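Side-chain contacts in cyclopropane mycolic acid synthase 1 (Mycobacterium tuberculosis, PDB 1KPH), which converts a distal cis double bond of alpha mycolic acids into a cyclopropane ring with a methylene group taken from S-adenosyl-L-methionine: residues A[14-19]-A[31-36]; A[196-201]-A[259-264]. All blocks are in the same frame, centred on the assembly; numbering follows the deposited sequence.

In the fold
The residues that touch in contact 1 (14-19 with 31-36) are all buried, between the end of helix 9-16 and the loop that follows helix 20-23, where cofactor product and lipid-like ligand meet. Contact 2 (196-201 with 259-264) lies farther out, its centre about 17 Å from the centre of the chain, where helices 186-199 and 256-275 meet at a partly exposed seam. Their centres are about 12 Å apart, and His15 joins them: its ND1 lies 2.9 Å from Ile199 O, a probable hydrogen bond. Both touch didecyl-dimethyl-ammonium, contact 1 at the ammonium head and contact 2 along one of its decyl chains. Aromatic rings and a buried hydrogen bond dominate the first; aliphatic packing with loosely placed charges marks the second.

Contact 1 (A[14-19]-A[31-36]); sequences AHYDLS and QTYSCA. With 10A (didecyl-dimethyl-ammonium), chain G; SAH (S-adenosyl-L-homocysteine), chain F; CO3 (carbonate ion), chain E.
The last turn of helix 9-16 faces an irregular loop, and the backbones stay well apart, with Tyr16 CA and Tyr33 CA 10.1 Å from each other, so long aromatic side chains must bridge the gap. His15 and Tyr33 reach in from facing sides and meet at their polar ends: His15 NE2 and Tyr33 OH are 2.8 Å apart in a hydrogen bond at 153° in which either could be the donor. Tyr33 OH also bonds to Tyr265 OH; with His15 ND1 held by the Ile199 carbonyl, both imidazole nitrogens are engaged and the ring's rotation is fixed. Tyr33 spans the distance because its CG is anti to the backbone N (chi1 -162°), sending the ring toward the helix. Tyr16 CE2 touches Tyr33 CD2 at 3.5 Å, the rings meeting rim to rim at 76°, neither over the other's face. His15 CD2 covers one face of Tyr16 and C3' of S-adenosyl-L-homocysteine the other, which probably limits the ring's movement; Tyr16 OH bonds to His141 NE2. The methyl C11 of the bound ammonium lies over the centre of the Tyr33 ring, 3.4 Å above its plane, and Tyr16 OH approaches the same carbon at 3.2 Å. An electron-rich face and phenol oxygen suit a positive head group. At the loop backbone, Tyr33 N donates to OXT of S-adenosyl-L-homocysteine (2.8 Å), and Cys35 N to the carbonate, which Tyr232 and His167 also bind. This aromatic cluster lines the junction of cofactor and lipid pockets in a Rossmann-like, S-adenosylmethionine-dependent methyltransferase fold.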
ATOM      1  N   ALA A  14      -9.541  -5.205  10.820  1.00 25.86           N
ATOM      2  CA  ALA A  14      -9.912  -6.607  10.670  1.00 25.87           C
ATOM      3  C   ALA A  14      -8.774  -7.400  10.035  1.00 26.30           C
ATOM      4  O   ALA A  14      -8.547  -8.566  10.372  1.00 26.85           O
ATOM      5  CB  ALA A  14     -11.174  -6.728   9.819  1.00 26.63           C
ATOM      6  N   HIS A  15      -8.046  -6.759   9.126  1.00 24.73           N
ATOM      7  CA  HIS A  15      -6.945  -7.419   8.439  1.00 24.22           C
ATOM      8  C   HIS A  15      -5.572  -7.243   9.092  1.00 22.66           C
ATOM      9  O   HIS A  15      -4.930  -8.224   9.461  1.00 24.20           O
ATOM     10  CB  HIS A  15      -6.864  -6.930   6.991  1.00 21.41           C
ATOM     11  CG  HIS A  15      -5.851  -7.663   6.165  1.00 22.90           C
ATOM     12  ND1 HIS A  15      -6.140  -8.834   5.499  1.00 20.17           N
ATOM     13  CD2 HIS A  15      -4.538  -7.417   5.939  1.00 21.53           C
ATOM     14  CE1 HIS A  15      -5.051  -9.280   4.900  1.00 21.33           C
ATOM     15  NE2 HIS A  15      -4.063  -8.438   5.152  1.00 20.54           N
ATOM     16  N   TYR A  16      -5.134  -5.997   9.245  1.00 24.37           N
ATOM     17  CA  TYR A  16      -3.804  -5.714   9.793  1.00 24.69           C
ATOM     18  C   TYR A  16      -3.568  -5.904  11.287  1.00 26.11           C
ATOM     19  O   TYR A  16      -2.416  -6.001  11.717  1.00 24.91           O
ATOM     20  CB  TYR A  16      -3.365  -4.307   9.382  1.00 22.89           C
ATOM     21  CG  TYR A  16      -3.486  -4.066   7.893  1.00 21.83           C
ATOM     22  CD1 TYR A  16      -4.648  -3.519   7.351  1.00 21.03           C
ATOM     23  CD2 TYR A  16      -2.457  -4.424   7.021  1.00 18.93           C
ATOM     24  CE1 TYR A  16      -4.785  -3.334   5.975  1.00 22.83           C
ATOM     25  CE2 TYR A  16      -2.587  -4.243   5.643  1.00 21.44           C
ATOM     26  CZ  TYR A  16      -3.753  -3.699   5.127  1.00 22.40           C
ATOM     27  OH  TYR A  16      -3.892  -3.517   3.767  1.00 22.47           O
ATOM     28  N   ASP A  17      -4.627  -5.953  12.086  1.00 25.87           N
ATOM     29  CA  ASP A  17      -4.424  -6.161  13.513  1.00 27.11           C
ATOM     30  C   ASP A  17      -4.570  -7.626  13.884  1.00 27.69           C
ATOM     31  O   ASP A  17      -4.735  -7.969  15.053  1.00 28.49           O
ATOM     32  CB  ASP A  17      -5.380  -5.304  14.344  1.00 28.23           C
ATOM     33  CG  ASP A  17      -4.930  -3.863  14.430  1.00 29.73           C
ATOM     34  OD1 ASP A  17      -3.702  -3.626  14.389  1.00 29.30           O
ATOM     35  OD2 ASP A  17      -5.795  -2.969  14.554  1.00 32.31           O
ATOM     36  N   LEU A  18      -4.485  -8.488  12.877  1.00 27.35           N
ATOM     37  CA  LEU A  18      -4.586  -9.927  13.088  1.00 27.70           C
ATOM     38  C   LEU A  18      -3.501 -10.386  14.054  1.00 29.18           C
ATOM     39  O   LEU A  18      -3.785 -11.074  15.032  1.00 29.48           O
ATOM     40  CB  LEU A  18      -4.433 -10.665  11.756  1.00 28.79           C
ATOM     41  CG  LEU A  18      -4.506 -12.194  11.770  1.00 28.77           C
ATOM     42  CD1 LEU A  18      -5.884 -12.640  12.222  1.00 29.99           C
ATOM     43  CD2 LEU A  18      -4.213 -12.732  10.379  1.00 29.13           C
ATOM     44  N   SER A  19      -2.260  -9.994  13.770  1.00 28.05           N
ATOM     45  CA  SER A  19      -1.104 -10.352  14.594  1.00 28.02           C
ATOM     46  C   SER A  19       0.201 -10.106  13.843  1.00 27.52           C
ATOM     47  O   SER A  19       0.485 -10.786  12.859  1.00 25.60           O
ATOM     48  CB  SER A  19      -1.160 -11.828  14.992  1.00 29.63           C
ATOM     49  OG  SER A  19       0.101 -12.276  15.458  1.00 29.99           O
ATOM     50  N   GLN A  31       8.933  -5.495   6.754  1.00 15.30           N
ATOM     51  CA  GLN A  31       7.486  -5.629   6.904  1.00 16.81           C
ATOM     52  C   GLN A  31       6.748  -4.800   5.865  1.00 16.53           C
ATOM     53  O   GLN A  31       5.659  -4.284   6.127  1.00 15.39           O
ATOM     54  CB  GLN A  31       7.037  -5.206   8.307  1.00 17.89           C
ATOM     55  CG  GLN A  31       7.748  -5.936   9.432  1.00 19.27           C
ATOM     56  CD  GLN A  31       7.767  -7.438   9.232  1.00 19.68           C
ATOM     57  OE1 GLN A  31       8.829  -8.059   9.224  1.00 20.63           O
ATOM     58  NE2 GLN A  31       6.591  -8.029   9.070  1.00 19.06           N
ATOM     59  N   THR A  32       7.349  -4.649   4.689  1.00 16.70           N
ATOM     60  CA  THR A  32       6.706  -3.897   3.617  1.00 14.50           C
ATOM     61  C   THR A  32       5.595  -4.798   3.077  1.00 13.94           C
ATOM     62  O   THR A  32       5.822  -5.966   2.748  1.00 13.69           O
ATOM     63  CB  THR A  32       7.706  -3.541   2.496  1.00 13.80           C
ATOM     64  OG1 THR A  32       8.716  -2.668   3.023  1.00 14.14           O
ATOM     65  CG2 THR A  32       6.996  -2.835   1.346  1.00 13.19           C
ATOM     66  N   TYR A  33       4.391  -4.248   2.984  1.00 15.18           N
ATOM     67  CA  TYR A  33       3.233  -5.018   2.541  1.00 13.54           C
ATOM     68  C   TYR A  33       2.623  -4.376   1.295  1.00 14.54           C
ATOM     69  O   TYR A  33       1.523  -3.829   1.333  1.00 14.95           O
ATOM     70  CB  TYR A  33       2.228  -5.063   3.701  1.00 11.94           C
ATOM     71  CG  TYR A  33       1.157  -6.135   3.645  1.00 12.07           C
ATOM     72  CD1 TYR A  33       1.199  -7.164   2.705  1.00 12.23           C
ATOM     73  CD2 TYR A  33       0.101  -6.121   4.557  1.00 13.41           C
ATOM     74  CE1 TYR A  33       0.212  -8.158   2.675  1.00 13.05           C
ATOM     75  CE2 TYR A  33      -0.889  -7.107   4.535  1.00 14.44           C
ATOM     76  CZ  TYR A  33      -0.826  -8.120   3.593  1.00 13.18           C
ATOM     77  OH  TYR A  33      -1.807  -9.091   3.570  1.00 14.83           O
ATOM     78  N   SER A  34       3.364  -4.455   0.195  1.00 13.24           N
ATOM     79  CA  SER A  34       2.959  -3.893  -1.084  1.00 12.53           C
ATOM     80  C   SER A  34       3.899  -4.433  -2.162  1.00 14.37           C
ATOM     81  O   SER A  34       4.903  -5.069  -1.844  1.00 13.34           O
ATOM     82  CB  SER A  34       3.022  -2.362  -1.031  1.00 13.53           C
ATOM     83  OG  SER A  34       4.266  -1.910  -0.504  1.00 13.26           O
ATOM     84  N   CYS A  35       3.573  -4.178  -3.426  1.00 14.95           N
ATOM     85  CA  CYS A  35       4.374  -4.660  -4.548  1.00 13.21           C
ATOM     86  C   CYS A  35       5.836  -4.226  -4.521  1.00 15.04           C
ATOM     87  O   CYS A  35       6.142  -3.034  -4.461  1.00 13.27           O
ATOM     88  CB  CYS A  35       3.752  -4.204  -5.870  1.00 15.07           C
ATOM     89  SG  CYS A  35       4.543  -4.908  -7.343  1.00 14.94           S
ATOM     90  N   ALA A  36       6.736  -5.205  -4.583  1.00 13.19           N
ATOM     91  CA  ALA A  36       8.167  -4.919  -4.591  1.00 14.77           C
ATOM     92  C   ALA A  36       8.602  -4.562  -6.019  1.00 13.81           C
ATOM     93  O   ALA A  36       7.845  -4.754  -6.971  1.00 12.58           O
ATOM     94  CB  ALA A  36       8.953  -6.132  -4.081  1.00 14.12           C
TER
HETATM   95  C1  10A G1901     -12.328  -5.879  -6.069  1.00 36.09           C
HETATM   96  C2  10A G1901     -12.137  -5.625  -4.570  1.00 34.27           C
HETATM   97  C3  10A G1901     -10.668  -5.302  -4.274  1.00 33.88           C
HETATM   98  C4  10A G1901     -10.326  -5.044  -2.799  1.00 32.24           C
HETATM   99  C5  10A G1901      -8.820  -4.751  -2.729  1.00 30.66           C
HETATM  100  C6  10A G1901      -8.249  -4.528  -1.321  1.00 28.05           C
HETATM  101  C7  10A G1901      -6.743  -4.309  -1.535  1.00 29.24           C
HETATM  102  C8  10A G1901      -5.910  -4.222  -0.253  1.00 26.89           C
HETATM  103  C9  10A G1901      -4.428  -4.074  -0.661  1.00 26.68           C
HETATM  104  C10 10A G1901      -3.526  -4.196   0.567  1.00 23.43           C
HETATM  105  N1  10A G1901      -1.997  -4.316   0.459  1.00 21.58           N
HETATM  106  C11 10A G1901      -1.493  -4.517   1.874  1.00 21.38           C
HETATM  107  C12 10A G1901      -1.377  -3.037  -0.044  1.00 19.95           C
HETATM  108  C13 10A G1901      -1.456  -5.431  -0.450  1.00 21.33           C
HETATM  109  C14 10A G1901      -1.844  -6.932  -0.269  1.00 21.43           C
HETATM  110  C15 10A G1901      -1.520  -7.876  -1.452  1.00 20.82           C
HETATM  111  C16 10A G1901      -2.200  -7.632  -2.820  1.00 22.18           C
HETATM  112  C17 10A G1901      -3.727  -7.833  -2.796  1.00 25.36           C
HETATM  113  C18 10A G1901      -4.382  -7.618  -4.167  1.00 26.41           C
HETATM  114  C19 10A G1901      -5.897  -7.845  -4.076  1.00 28.56           C
HETATM  115  C20 10A G1901      -6.523  -7.675  -5.470  1.00 31.07           C
HETATM  116  C21 10A G1901      -8.031  -7.932  -5.444  1.00 32.57           C
HETATM  117  C22 10A G1901      -8.577  -7.771  -6.863  1.00 34.49           C
HETATM  118  N   SAH F1900       2.196   1.551   2.893  1.00 14.24           N
HETATM  119  CA  SAH F1900       2.606   0.375   3.660  1.00 15.47           C
HETATM  120  CB  SAH F1900       1.386  -0.425   4.164  1.00 16.21           C
HETATM  121  CG  SAH F1900       0.268  -0.782   3.158  1.00 17.98           C
HETATM  122  C   SAH F1900       3.509  -0.546   2.821  1.00 15.03           C
HETATM  123  OXT SAH F1900       4.083  -1.492   3.389  1.00 16.36           O
HETATM  124  C5' SAH F1900      -2.417  -0.496   3.941  1.00 19.73           C
HETATM  125  C4' SAH F1900      -2.133   0.592   4.968  1.00 20.50           C
HETATM  126  O4' SAH F1900      -2.930   1.790   4.761  1.00 23.41           O
HETATM  127  C3' SAH F1900      -2.393   0.142   6.404  1.00 21.55           C
HETATM  128  O3' SAH F1900      -1.297   0.592   7.244  1.00 21.00           O
HETATM  129  C2' SAH F1900      -3.697   0.815   6.756  1.00 21.34           C
HETATM  130  O2' SAH F1900      -3.854   0.996   8.165  1.00 19.57           O
HETATM  131  C1' SAH F1900      -3.605   2.100   6.005  1.00 22.11           C
HETATM  132  N9  SAH F1900      -4.905   2.734   5.760  1.00 22.41           N
HETATM  133  C8  SAH F1900      -6.054   2.237   5.226  1.00 24.07           C
HETATM  134  N7  SAH F1900      -7.058   3.051   5.129  1.00 24.85           N
HETATM  135  C5  SAH F1900      -6.525   4.227   5.655  1.00 25.34           C
HETATM  136  C6  SAH F1900      -7.085   5.650   5.883  1.00 26.25           C
HETATM  137  N6  SAH F1900      -8.340   6.004   5.560  1.00 25.78           N
HETATM  138  N1  SAH F1900      -6.229   6.567   6.443  1.00 27.41           N
HETATM  139  C2  SAH F1900      -4.960   6.195   6.764  1.00 25.81           C
HETATM  140  N3  SAH F1900      -4.361   4.989   6.611  1.00 24.31           N
HETATM  141  C4  SAH F1900      -5.209   4.046   6.047  1.00 25.13           C
HETATM  142  C   CO3 E1902       0.139  -2.323  -3.608  1.00 17.71           C
HETATM  143  O1  CO3 E1902       1.511  -2.462  -4.198  1.00 15.72           O
HETATM  144  O2  CO3 E1902      -0.449  -3.382  -2.999  1.00 20.12           O
HETATM  145  O3  CO3 E1902      -0.519  -1.130  -3.687  1.00 19.76           O

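Contact 2 (A[196-201]-A[259-264]); sequences VTEIFP and YERYMK. With 10A (didecyl-dimethyl-ammonium), chain G.
Arg261 lays its aliphatic stem over the side chains of Glu198 and Ile199, on segment 196-201. Ile199 CD1 rests 3.5 Å from Arg261 CG, the two side chains running alongside in contrary senses; the branched, apolar isoleucine fits this buried position. Glu198 crosses the arginine at a slant, and its OE1 comes to 3.5 Å from Arg261 CD, a methylene carbon. The carboxylate and guanidinium planes are turned 66° apart, and Glu198 OE1 is still 4.7 Å from Arg261 NH1. A bend at chi3 (58°) swings the guanidinium so that one face lies over Glu198 O, with Arg261 NE 3.7 Å from that oxygen; NE is buried here without a hydrogen-bond partner. Arg261 NH1 has a long, weak ion pair with Glu257. Phe200, which follows Ile199, turns to the lipid side: its ring takes Ile199 CG2 on one face and alkyl carbon C8 of didecyl-dimethyl-ammonium, 3.6 Å above the plane, on the other. The arginine thus serves this seam mainly through its hydrocarbon stem. Lys264 NZ, 5.4 Å from Glu198 OE2, is a second loosely placed positive charge, and the attraction of both for Glu198 is probably diffuse, weakened further by solvent around the exposed carboxylate.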
ATOM      1  N   VAL A 196     -12.859  -9.394  -0.692  1.00 22.84           N
ATOM      2  CA  VAL A 196     -13.587  -8.370   0.050  1.00 25.46           C
ATOM      3  C   VAL A 196     -14.297  -8.915   1.280  1.00 25.83           C
ATOM      4  O   VAL A 196     -14.438  -8.217   2.283  1.00 27.18           O
ATOM      5  CB  VAL A 196     -14.653  -7.687  -0.829  1.00 26.45           C
ATOM      6  CG1 VAL A 196     -15.459  -6.686   0.005  1.00 29.03           C
ATOM      7  CG2 VAL A 196     -13.990  -6.990  -1.996  1.00 26.49           C
ATOM      8  N   THR A 197     -14.745 -10.161   1.203  1.00 25.19           N
ATOM      9  CA  THR A 197     -15.466 -10.761   2.314  1.00 26.31           C
ATOM     10  C   THR A 197     -14.593 -11.380   3.404  1.00 26.18           C
ATOM     11  O   THR A 197     -14.872 -11.208   4.588  1.00 27.49           O
ATOM     12  CB  THR A 197     -16.461 -11.833   1.803  1.00 26.21           C
ATOM     13  OG1 THR A 197     -15.745 -12.865   1.115  1.00 26.46           O
ATOM     14  CG2 THR A 197     -17.465 -11.212   0.845  1.00 25.89           C
ATOM     15  N   GLU A 198     -13.533 -12.078   3.016  1.00 26.86           N
ATOM     16  CA  GLU A 198     -12.674 -12.734   3.998  1.00 27.55           C
ATOM     17  C   GLU A 198     -11.266 -12.177   4.210  1.00 26.84           C
ATOM     18  O   GLU A 198     -10.598 -12.557   5.174  1.00 27.67           O
ATOM     19  CB  GLU A 198     -12.566 -14.226   3.665  1.00 28.36           C
ATOM     20  CG  GLU A 198     -13.879 -14.975   3.782  1.00 29.96           C
ATOM     21  CD  GLU A 198     -13.773 -16.416   3.333  1.00 33.43           C
ATOM     22  OE1 GLU A 198     -12.902 -17.145   3.855  1.00 33.41           O
ATOM     23  OE2 GLU A 198     -14.568 -16.821   2.454  1.00 34.79           O
ATOM     24  N   ILE A 199     -10.806 -11.292   3.331  1.00 25.21           N
ATOM     25  CA  ILE A 199      -9.456 -10.742   3.472  1.00 23.87           C
ATOM     26  C   ILE A 199      -9.446  -9.239   3.746  1.00 23.66           C
ATOM     27  O   ILE A 199      -8.909  -8.786   4.759  1.00 23.98           O
ATOM     28  CB  ILE A 199      -8.608 -11.010   2.203  1.00 23.86           C
ATOM     29  CG1 ILE A 199      -8.695 -12.489   1.813  1.00 21.22           C
ATOM     30  CG2 ILE A 199      -7.150 -10.625   2.457  1.00 24.51           C
ATOM     31  CD1 ILE A 199      -8.183 -13.444   2.862  1.00 22.24           C
ATOM     32  N   PHE A 200     -10.035  -8.465   2.841  1.00 21.66           N
ATOM     33  CA  PHE A 200     -10.068  -7.023   3.013  1.00 19.92           C
ATOM     34  C   PHE A 200     -11.482  -6.458   3.048  1.00 19.10           C
ATOM     35  O   PHE A 200     -11.989  -5.961   2.040  1.00 17.19           O
ATOM     36  CB  PHE A 200      -9.275  -6.338   1.899  1.00 19.88           C
ATOM     37  CG  PHE A 200      -7.824  -6.726   1.862  1.00 20.86           C
ATOM     38  CD1 PHE A 200      -7.326  -7.508   0.824  1.00 20.29           C
ATOM     39  CD2 PHE A 200      -6.954  -6.312   2.865  1.00 21.09           C
ATOM     40  CE1 PHE A 200      -5.981  -7.871   0.785  1.00 21.82           C
ATOM     41  CE2 PHE A 200      -5.608  -6.671   2.834  1.00 20.80           C
ATOM     42  CZ  PHE A 200      -5.122  -7.452   1.791  1.00 20.11           C
ATOM     43  N   PRO A 201     -12.143  -6.537   4.213  1.00 18.78           N
ATOM     44  CA  PRO A 201     -13.503  -6.011   4.339  1.00 20.30           C
ATOM     45  C   PRO A 201     -13.506  -4.533   3.955  1.00 19.82           C
ATOM     46  O   PRO A 201     -12.676  -3.760   4.439  1.00 18.23           O
ATOM     47  CB  PRO A 201     -13.814  -6.214   5.821  1.00 21.12           C
ATOM     48  CG  PRO A 201     -13.023  -7.434   6.162  1.00 21.12           C
ATOM     49  CD  PRO A 201     -11.713  -7.181   5.465  1.00 19.41           C
ATOM     50  N   TYR A 259      -4.649 -19.807   8.111  1.00 31.38           N
ATOM     51  CA  TYR A 259      -3.558 -20.154   7.205  1.00 30.22           C
ATOM     52  C   TYR A 259      -4.098 -20.434   5.800  1.00 30.74           C
ATOM     53  O   TYR A 259      -3.658 -19.827   4.821  1.00 28.23           O
ATOM     54  CB  TYR A 259      -2.815 -21.391   7.719  1.00 27.50           C
ATOM     55  CG  TYR A 259      -1.872 -21.991   6.701  1.00 25.86           C
ATOM     56  CD1 TYR A 259      -0.644 -21.393   6.415  1.00 24.17           C
ATOM     57  CD2 TYR A 259      -2.233 -23.132   5.985  1.00 23.69           C
ATOM     58  CE1 TYR A 259       0.199 -21.919   5.437  1.00 22.76           C
ATOM     59  CE2 TYR A 259      -1.405 -23.662   5.014  1.00 22.30           C
ATOM     60  CZ  TYR A 259      -0.191 -23.052   4.740  1.00 23.29           C
ATOM     61  OH  TYR A 259       0.617 -23.573   3.760  1.00 19.44           O
ATOM     62  N   GLU A 260      -5.050 -21.362   5.717  1.00 31.61           N
ATOM     63  CA  GLU A 260      -5.667 -21.741   4.447  1.00 32.18           C
ATOM     64  C   GLU A 260      -6.224 -20.531   3.711  1.00 29.98           C
ATOM     65  O   GLU A 260      -6.079 -20.405   2.498  1.00 30.05           O
ATOM     66  CB  GLU A 260      -6.804 -22.741   4.681  1.00 35.46           C
ATOM     67  CG  GLU A 260      -6.359 -24.095   5.206  1.00 40.34           C
ATOM     68  CD  GLU A 260      -5.364 -24.772   4.287  1.00 43.23           C
ATOM     69  OE1 GLU A 260      -5.656 -24.900   3.078  1.00 45.16           O
ATOM     70  OE2 GLU A 260      -4.290 -25.177   4.777  1.00 44.41           O
ATOM     71  N   ARG A 261      -6.871 -19.648   4.456  1.00 29.74           N
ATOM     72  CA  ARG A 261      -7.454 -18.451   3.875  1.00 29.86           C
ATOM     73  C   ARG A 261      -6.372 -17.558   3.274  1.00 28.45           C
ATOM     74  O   ARG A 261      -6.507 -17.078   2.150  1.00 28.32           O
ATOM     75  CB  ARG A 261      -8.240 -17.690   4.942  1.00 31.97           C
ATOM     76  CG  ARG A 261      -9.028 -16.502   4.418  1.00 36.27           C
ATOM     77  CD  ARG A 261     -10.026 -16.032   5.459  1.00 39.16           C
ATOM     78  NE  ARG A 261      -9.366 -15.671   6.708  1.00 43.27           N
ATOM     79  CZ  ARG A 261     -10.005 -15.402   7.843  1.00 44.69           C
ATOM     80  NH1 ARG A 261     -11.328 -15.456   7.892  1.00 45.02           N
ATOM     81  NH2 ARG A 261      -9.318 -15.074   8.929  1.00 45.15           N
ATOM     82  N   TYR A 262      -5.292 -17.338   4.016  1.00 26.79           N
ATOM     83  CA  TYR A 262      -4.221 -16.492   3.510  1.00 26.33           C
ATOM     84  C   TYR A 262      -3.457 -17.091   2.336  1.00 24.40           C
ATOM     85  O   TYR A 262      -3.014 -16.361   1.452  1.00 25.52           O
ATOM     86  CB  TYR A 262      -3.262 -16.099   4.635  1.00 23.74           C
ATOM     87  CG  TYR A 262      -3.714 -14.839   5.335  1.00 25.24           C
ATOM     88  CD1 TYR A 262      -4.846 -14.842   6.149  1.00 23.22           C
ATOM     89  CD2 TYR A 262      -3.066 -13.623   5.112  1.00 25.05           C
ATOM     90  CE1 TYR A 262      -5.325 -13.671   6.719  1.00 24.08           C
ATOM     91  CE2 TYR A 262      -3.540 -12.440   5.679  1.00 26.11           C
ATOM     92  CZ  TYR A 262      -4.671 -12.476   6.481  1.00 25.68           C
ATOM     93  OH  TYR A 262      -5.154 -11.322   7.046  1.00 25.60           O
ATOM     94  N   MET A 263      -3.299 -18.409   2.312  1.00 24.92           N
ATOM     95  CA  MET A 263      -2.603 -19.029   1.190  1.00 24.05           C
ATOM     96  C   MET A 263      -3.473 -18.852  -0.055  1.00 23.35           C
ATOM     97  O   MET A 263      -2.982 -18.510  -1.130  1.00 22.41           O
ATOM     98  CB  MET A 263      -2.363 -20.519   1.446  1.00 26.40           C
ATOM     99  CG  MET A 263      -1.224 -20.825   2.408  1.00 27.32           C
ATOM    100  SD  MET A 263       0.379 -20.216   1.811  1.00 27.95           S
ATOM    101  CE  MET A 263       0.663 -21.308   0.394  1.00 24.92           C
ATOM    102  N   LYS A 264      -4.771 -19.085   0.104  1.00 23.57           N
ATOM    103  CA  LYS A 264      -5.713 -18.949  -1.000  1.00 24.23           C
ATOM    104  C   LYS A 264      -5.669 -17.523  -1.542  1.00 22.97           C
ATOM    105  O   LYS A 264      -5.709 -17.305  -2.753  1.00 22.70           O
ATOM    106  CB  LYS A 264      -7.132 -19.287  -0.527  1.00 25.89           C
ATOM    107  CG  LYS A 264      -8.225 -19.061  -1.571  1.00 29.08           C
ATOM    108  CD  LYS A 264      -9.598 -19.432  -1.011  1.00 30.49           C
ATOM    109  CE  LYS A 264     -10.714 -19.128  -2.000  1.00 32.02           C
ATOM    110  NZ  LYS A 264     -12.045 -19.489  -1.438  1.00 32.71           N
TER
HETATM  111  C1  10A G1901     -12.328  -5.879  -6.069  1.00 36.09           C
HETATM  112  C2  10A G1901     -12.137  -5.625  -4.570  1.00 34.27           C
HETATM  113  C3  10A G1901     -10.668  -5.302  -4.274  1.00 33.88           C
HETATM  114  C4  10A G1901     -10.326  -5.044  -2.799  1.00 32.24           C
HETATM  115  C5  10A G1901      -8.820  -4.751  -2.729  1.00 30.66           C
HETATM  116  C6  10A G1901      -8.249  -4.528  -1.321  1.00 28.05           C
HETATM  117  C7  10A G1901      -6.743  -4.309  -1.535  1.00 29.24           C
HETATM  118  C8  10A G1901      -5.910  -4.222  -0.253  1.00 26.89           C
HETATM  119  C9  10A G1901      -4.428  -4.074  -0.661  1.00 26.68           C
HETATM  120  C10 10A G1901      -3.526  -4.196   0.567  1.00 23.43           C
HETATM  121  N1  10A G1901      -1.997  -4.316   0.459  1.00 21.58           N
HETATM  122  C11 10A G1901      -1.493  -4.517   1.874  1.00 21.38           C
HETATM  123  C12 10A G1901      -1.377  -3.037  -0.044  1.00 19.95           C
HETATM  124  C13 10A G1901      -1.456  -5.431  -0.450  1.00 21.33           C
HETATM  125  C14 10A G1901      -1.844  -6.932  -0.269  1.00 21.43           C
HETATM  126  C15 10A G1901      -1.520  -7.876  -1.452  1.00 20.82           C
HETATM  127  C16 10A G1901      -2.200  -7.632  -2.820  1.00 22.18           C
HETATM  128  C17 10A G1901      -3.727  -7.833  -2.796  1.00 25.36           C
HETATM  129  C18 10A G1901      -4.382  -7.618  -4.167  1.00 26.41           C
HETATM  130  C19 10A G1901      -5.897  -7.845  -4.076  1.00 28.56           C
HETATM  131  C20 10A G1901      -6.523  -7.675  -5.470  1.00 31.07           C
HETATM  132  C21 10A G1901      -8.031  -7.932  -5.444  1.00 32.57           C
HETATM  133  C22 10A G1901      -8.577  -7.771  -6.863  1.00 34.49           C